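Local structure of ORF 37 (Human herpesvirus 8 type M, 3POV) at residues F251-A256 with F283-K288. The protein cuts DNA as a viral endonuclease and exonuclease, processing branched or non-linear viral DNA so that unit-length linear genomes can be packaged. Numbering follows the deposited sequence.
Sequences FKYTFA and FYSISK. With nucleotides of chain B.
Tyr253 meets residues 283-288 through both its hydroxyl and its ring. In polar terms, its OH donates to the carbonyl O of Phe283, the last residue of helix 276-283, over 2.6 Å, lying in the carbonyl plane on a lone pair (C=O...OH angle 124°). The same hydroxyl also bonds to the backbone N of Ala290, so two backbone groups fix the end of the ring. In the loop that follows the helix, Lys252 NZ gives a 2.9 Å bond to O of Lys288, tilted from the carbonyl plane. A bend at chi3 (-53°) in an otherwise extended chain carries NZ there, where Asp304 also pairs with it in a salt bridge.

Apolar contacts centre on the Tyr253 ring. CD1 of Ile286 lies over one face in a CH-pi contact, offset toward the rim and 3.3 Å from CZ of Tyr253. Phe283 brings its edge, led by CD1, to the opposite face in an offset edge-to-face pair (planes at 74°), so the tyrosine is sandwiched. CB of Lys252 adds an aliphatic contact with CD1 of Ile286.

Both hydrogen bonds from the type I turn Phe251-Thr254 to the DNA come from backbone amides: N of Phe251 (2.7 Å) and N of Lys252 (3.0 Å) donate to OP1 of DG3 of chain B. CG of Lys252 also packs against that oxygen, and the Phe251 ring edge lies by C4' of DG2 of chain B.

The example illustrates a principle: main-chain N-H groups of a turn can bind a phosphate while its side chains anchor it to a neighbouring element, which probably helps hold the amides in position; Lys252 serves both ends.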
ATOM      1  N   PHE A 251      10.062   8.491  12.574  1.00 36.85           N
ATOM      2  CA  PHE A 251      11.113   8.217  13.551  1.00 38.49           C
ATOM      3  C   PHE A 251      11.998   9.432  13.868  1.00 44.42           C
ATOM      4  O   PHE A 251      12.731   9.425  14.853  1.00 44.26           O
ATOM      5  CB  PHE A 251      11.973   7.044  13.074  1.00 36.06           C
ATOM      6  CG  PHE A 251      11.214   5.764  12.943  1.00 40.35           C
ATOM      7  CD1 PHE A 251      10.968   4.975  14.056  1.00 33.96           C
ATOM      8  CD2 PHE A 251      10.721   5.355  11.710  1.00 42.98           C
ATOM      9  CE1 PHE A 251      10.251   3.795  13.939  1.00 35.19           C
ATOM     10  CE2 PHE A 251      10.008   4.176  11.588  1.00 36.47           C
ATOM     11  CZ  PHE A 251       9.770   3.397  12.701  1.00 28.84           C
ATOM     12  N   LYS A 252      11.924  10.463  13.029  1.00 44.03           N
ATOM     13  CA  LYS A 252      12.744  11.667  13.165  1.00 42.01           C
ATOM     14  C   LYS A 252      12.508  12.436  14.458  1.00 31.88           C
ATOM     15  O   LYS A 252      13.176  13.426  14.714  1.00 28.21           O
ATOM     16  CB  LYS A 252      12.440  12.639  12.026  1.00 53.19           C
ATOM     17  CG  LYS A 252      12.896  12.222  10.666  1.00 61.98           C
ATOM     18  CD  LYS A 252      12.485  13.273   9.653  1.00 64.97           C
ATOM     19  CE  LYS A 252      10.997  13.581   9.755  1.00 55.91           C
ATOM     20  NZ  LYS A 252      10.542  14.450   8.635  1.00 44.33           N
ATOM     21  N   TYR A 253      11.518  12.019  15.234  1.00 26.97           N
ATOM     22  CA  TYR A 253      11.138  12.739  16.440  1.00 30.91           C
ATOM     23  C   TYR A 253      11.437  11.889  17.667  1.00 34.89           C
ATOM     24  O   TYR A 253      10.870  12.096  18.743  1.00 33.31           O
ATOM     25  CB  TYR A 253       9.662  13.155  16.394  1.00 33.35           C
ATOM     26  CG  TYR A 253       9.385  14.283  15.422  1.00 45.24           C
ATOM     27  CD1 TYR A 253       9.526  15.614  15.808  1.00 43.53           C
ATOM     28  CD2 TYR A 253       8.986  14.021  14.113  1.00 41.39           C
ATOM     29  CE1 TYR A 253       9.279  16.646  14.920  1.00 39.64           C
ATOM     30  CE2 TYR A 253       8.734  15.048  13.220  1.00 33.67           C
ATOM     31  CZ  TYR A 253       8.883  16.356  13.626  1.00 38.39           C
ATOM     32  OH  TYR A 253       8.636  17.374  12.734  1.00 38.66           O
ATOM     33  N   THR A 254      12.324  10.917  17.485  1.00 28.32           N
ATOM     34  CA  THR A 254      12.859  10.159  18.601  1.00 34.10           C
ATOM     35  C   THR A 254      13.692  11.096  19.473  1.00 40.34           C
ATOM     36  O   THR A 254      14.370  11.988  18.969  1.00 38.94           O
ATOM     37  CB  THR A 254      13.739   9.010  18.114  1.00 33.78           C
ATOM     38  OG1 THR A 254      14.074   8.157  19.214  1.00 35.60           O
ATOM     39  CG2 THR A 254      15.003   9.547  17.460  1.00 19.26           C
ATOM     40  N   PHE A 255      13.622  10.900  20.782  1.00 44.97           N
ATOM     41  CA  PHE A 255      14.361  11.734  21.716  1.00 48.32           C
ATOM     42  C   PHE A 255      14.722  10.935  22.961  1.00 48.57           C
ATOM     43  O   PHE A 255      13.958  10.074  23.405  1.00 40.89           O
ATOM     44  CB  PHE A 255      13.522  12.945  22.113  1.00 47.50           C
ATOM     45  CG  PHE A 255      12.209  12.581  22.737  1.00 44.60           C
ATOM     46  CD1 PHE A 255      12.129  12.288  24.092  1.00 43.13           C
ATOM     47  CD2 PHE A 255      11.061  12.508  21.969  1.00 34.05           C
ATOM     48  CE1 PHE A 255      10.924  11.939  24.668  1.00 42.16           C
ATOM     49  CE2 PHE A 255       9.850  12.163  22.539  1.00 34.08           C
ATOM     50  CZ  PHE A 255       9.780  11.876  23.889  1.00 39.94           C
ATOM     51  N   ALA A 256      15.896  11.215  23.513  1.00 51.42           N
ATOM     52  CA  ALA A 256      16.258  10.687  24.819  1.00 48.14           C
ATOM     53  C   ALA A 256      15.618  11.584  25.870  1.00 47.47           C
ATOM     54  O   ALA A 256      15.544  12.801  25.689  1.00 54.44           O
ATOM     55  CB  ALA A 256      17.772  10.660  24.987  1.00 40.47           C
ATOM     56  N   PHE A 283       6.718  19.880  16.428  1.00 35.71           N
ATOM     57  CA  PHE A 283       7.026  19.598  15.028  1.00 39.75           C
ATOM     58  C   PHE A 283       8.270  20.329  14.529  1.00 46.17           C
ATOM     59  O   PHE A 283       9.010  19.806  13.694  1.00 44.83           O
ATOM     60  CB  PHE A 283       5.832  19.945  14.133  1.00 36.61           C
ATOM     61  CG  PHE A 283       4.820  18.846  14.022  1.00 40.72           C
ATOM     62  CD1 PHE A 283       5.226  17.536  13.851  1.00 45.42           C
ATOM     63  CD2 PHE A 283       3.467  19.119  14.074  1.00 45.37           C
ATOM     64  CE1 PHE A 283       4.300  16.514  13.739  1.00 51.73           C
ATOM     65  CE2 PHE A 283       2.536  18.103  13.958  1.00 51.59           C
ATOM     66  CZ  PHE A 283       2.955  16.797  13.790  1.00 49.72           C
ATOM     67  N   TYR A 284       8.493  21.539  15.034  1.00 47.29           N
ATOM     68  CA  TYR A 284       9.587  22.375  14.551  1.00 43.07           C
ATOM     69  C   TYR A 284      10.851  22.263  15.401  1.00 51.83           C
ATOM     70  O   TYR A 284      11.801  23.024  15.216  1.00 58.21           O
ATOM     71  CB  TYR A 284       9.141  23.831  14.455  1.00 38.87           C
ATOM     72  CG  TYR A 284       8.129  24.081  13.358  1.00 53.73           C
ATOM     73  CD1 TYR A 284       8.304  23.541  12.089  1.00 56.06           C
ATOM     74  CD2 TYR A 284       7.008  24.869  13.583  1.00 55.72           C
ATOM     75  CE1 TYR A 284       7.390  23.770  11.083  1.00 57.60           C
ATOM     76  CE2 TYR A 284       6.088  25.104  12.581  1.00 55.07           C
ATOM     77  CZ  TYR A 284       6.283  24.551  11.330  1.00 55.48           C
ATOM     78  OH  TYR A 284       5.372  24.776  10.319  1.00 50.21           O
ATOM     79  N   SER A 285      10.858  21.305  16.322  1.00 40.80           N
ATOM     80  CA  SER A 285      12.010  21.074  17.175  1.00 38.90           C
ATOM     81  C   SER A 285      13.127  20.346  16.427  1.00 39.98           C
ATOM     82  O   SER A 285      14.208  20.123  16.975  1.00 47.08           O
ATOM     83  CB  SER A 285      11.603  20.281  18.422  1.00 40.48           C
ATOM     84  OG  SER A 285      11.253  18.945  18.094  1.00 37.04           O
ATOM     85  N   ILE A 286      12.861  19.968  15.183  1.00 38.62           N
ATOM     86  CA  ILE A 286      13.872  19.324  14.349  1.00 38.06           C
ATOM     87  C   ILE A 286      14.083  20.122  13.072  1.00 38.87           C
ATOM     88  O   ILE A 286      13.216  20.893  12.664  1.00 37.97           O
ATOM     89  CB  ILE A 286      13.499  17.867  13.979  1.00 35.49           C
ATOM     90  CG1 ILE A 286      12.326  17.842  12.990  1.00 35.39           C
ATOM     91  CG2 ILE A 286      13.207  17.045  15.228  1.00 29.52           C
ATOM     92  CD1 ILE A 286      11.964  16.457  12.490  1.00 28.35           C
ATOM     93  N   SER A 287      15.236  19.927  12.443  1.00 45.64           N
ATOM     94  CA  SER A 287      15.575  20.662  11.230  1.00 52.64           C
ATOM     95  C   SER A 287      14.616  20.370  10.074  1.00 50.29           C
ATOM     96  O   SER A 287      14.267  21.271   9.316  1.00 50.72           O
ATOM     97  CB  SER A 287      17.019  20.375  10.811  1.00 55.06           C
ATOM     98  OG  SER A 287      17.241  18.986  10.657  1.00 58.44           O
ATOM     99  N   LYS A 288      14.190  19.116   9.950  1.00 50.51           N
ATOM    100  CA  LYS A 288      13.348  18.682   8.832  1.00 42.38           C
ATOM    101  C   LYS A 288      12.000  18.117   9.290  1.00 39.16           C
ATOM    102  O   LYS A 288      11.819  16.898   9.359  1.00 34.64           O
ATOM    103  CB  LYS A 288      14.097  17.653   7.982  1.00 36.82           C
ATOM    104  CG  LYS A 288      15.333  18.221   7.306  1.00 51.96           C
ATOM    105  CD  LYS A 288      15.988  17.208   6.384  1.00 71.54           C
ATOM    106  CE  LYS A 288      17.234  17.793   5.726  1.00 85.50           C
ATOM    107  NZ  LYS A 288      17.946  16.796   4.871  1.00 88.00           N
TER
ATOM    108  P    DG B   3      11.411   9.460   9.042  1.00 40.51           P
ATOM    109  OP1  DG B   3      10.844   9.857  10.343  1.00 47.10           O
ATOM    110  OP2  DG B   3      11.079  10.241   7.834  1.00 47.25           O
ATOM    111  O5'  DG B   3      12.999   9.417   9.126  1.00 42.68           O
ATOM    112  C5'  DG B   3      13.653   8.660  10.115  1.00 42.41           C
ATOM    113  C4'  DG B   3      15.137   8.858   9.910  1.00 49.78           C
ATOM    114  O4'  DG B   3      15.514   8.138   8.719  1.00 54.22           O
ATOM    115  C3'  DG B   3      15.558  10.308   9.684  1.00 52.56           C
ATOM    116  O3'  DG B   3      16.497  10.710  10.680  1.00 57.22           O
ATOM    117  C2'  DG B   3      16.175  10.338   8.287  1.00 53.77           C
ATOM    118  C1'  DG B   3      16.500   8.873   8.035  1.00 58.62           C
ATOM    119  N9   DG B   3      16.379   8.469   6.645  1.00 68.48           N
ATOM    120  C8   DG B   3      15.296   8.656   5.823  1.00 73.29           C
ATOM    121  N7   DG B   3      15.469   8.172   4.626  1.00 78.25           N
ATOM    122  C5   DG B   3      16.744   7.627   4.663  1.00 77.38           C
ATOM    123  C6   DG B   3      17.475   6.964   3.652  1.00 79.76           C
ATOM    124  O6   DG B   3      17.121   6.722   2.490  1.00 74.57           O
ATOM    125  N1   DG B   3      18.733   6.566   4.104  1.00 85.49           N
ATOM    126  C2   DG B   3      19.218   6.788   5.374  1.00 86.35           C
ATOM    127  N2   DG B   3      20.455   6.334   5.626  1.00 86.71           N
ATOM    128  N3   DG B   3      18.540   7.412   6.332  1.00 78.58           N
ATOM    129  C4   DG B   3      17.318   7.798   5.901  1.00 73.60           C
ATOM    130  P    DG B   2       8.614   5.171   4.504  1.00 57.79           P
ATOM    131  OP1  DG B   2       7.173   5.313   4.787  1.00 59.03           O
ATOM    132  OP2  DG B   2       9.183   5.649   3.226  1.00 59.83           O
ATOM    133  O5'  DG B   2       9.431   5.886   5.681  1.00 52.15           O
ATOM    134  C5'  DG B   2       9.333   5.402   7.014  1.00 34.85           C
ATOM    135  C4'  DG B   2      10.563   5.833   7.773  1.00 37.17           C
ATOM    136  O4'  DG B   2      11.691   5.073   7.294  1.00 38.44           O
ATOM    137  C3'  DG B   2      10.910   7.307   7.596  1.00 41.32           C
ATOM    138  O3'  DG B   2      11.037   7.910   8.879  1.00 39.63           O
ATOM    139  C2'  DG B   2      12.213   7.323   6.799  1.00 40.53           C
ATOM    140  C1'  DG B   2      12.778   5.927   7.026  1.00 45.91           C
ATOM    141  N9   DG B   2      13.492   5.389   5.873  1.00 59.02           N
ATOM    142  C8   DG B   2      12.998   5.205   4.605  1.00 65.30           C
ATOM    143  N7   DG B   2      13.867   4.699   3.776  1.00 68.14           N
ATOM    144  C5   DG B   2      15.012   4.536   4.546  1.00 66.26           C
ATOM    145  C6   DG B   2      16.278   4.027   4.185  1.00 72.00           C
ATOM    146  O6   DG B   2      16.647   3.611   3.077  1.00 69.28           O
ATOM    147  N1   DG B   2      17.160   4.032   5.264  1.00 81.23           N
ATOM    148  C2   DG B   2      16.848   4.473   6.530  1.00 77.65           C
ATOM    149  N2   DG B   2      17.830   4.400   7.440  1.00 78.75           N
ATOM    150  N3   DG B   2      15.661   4.955   6.881  1.00 64.81           N
ATOM    151  C4   DG B   2      14.798   4.955   5.840  1.00 61.78           C
TER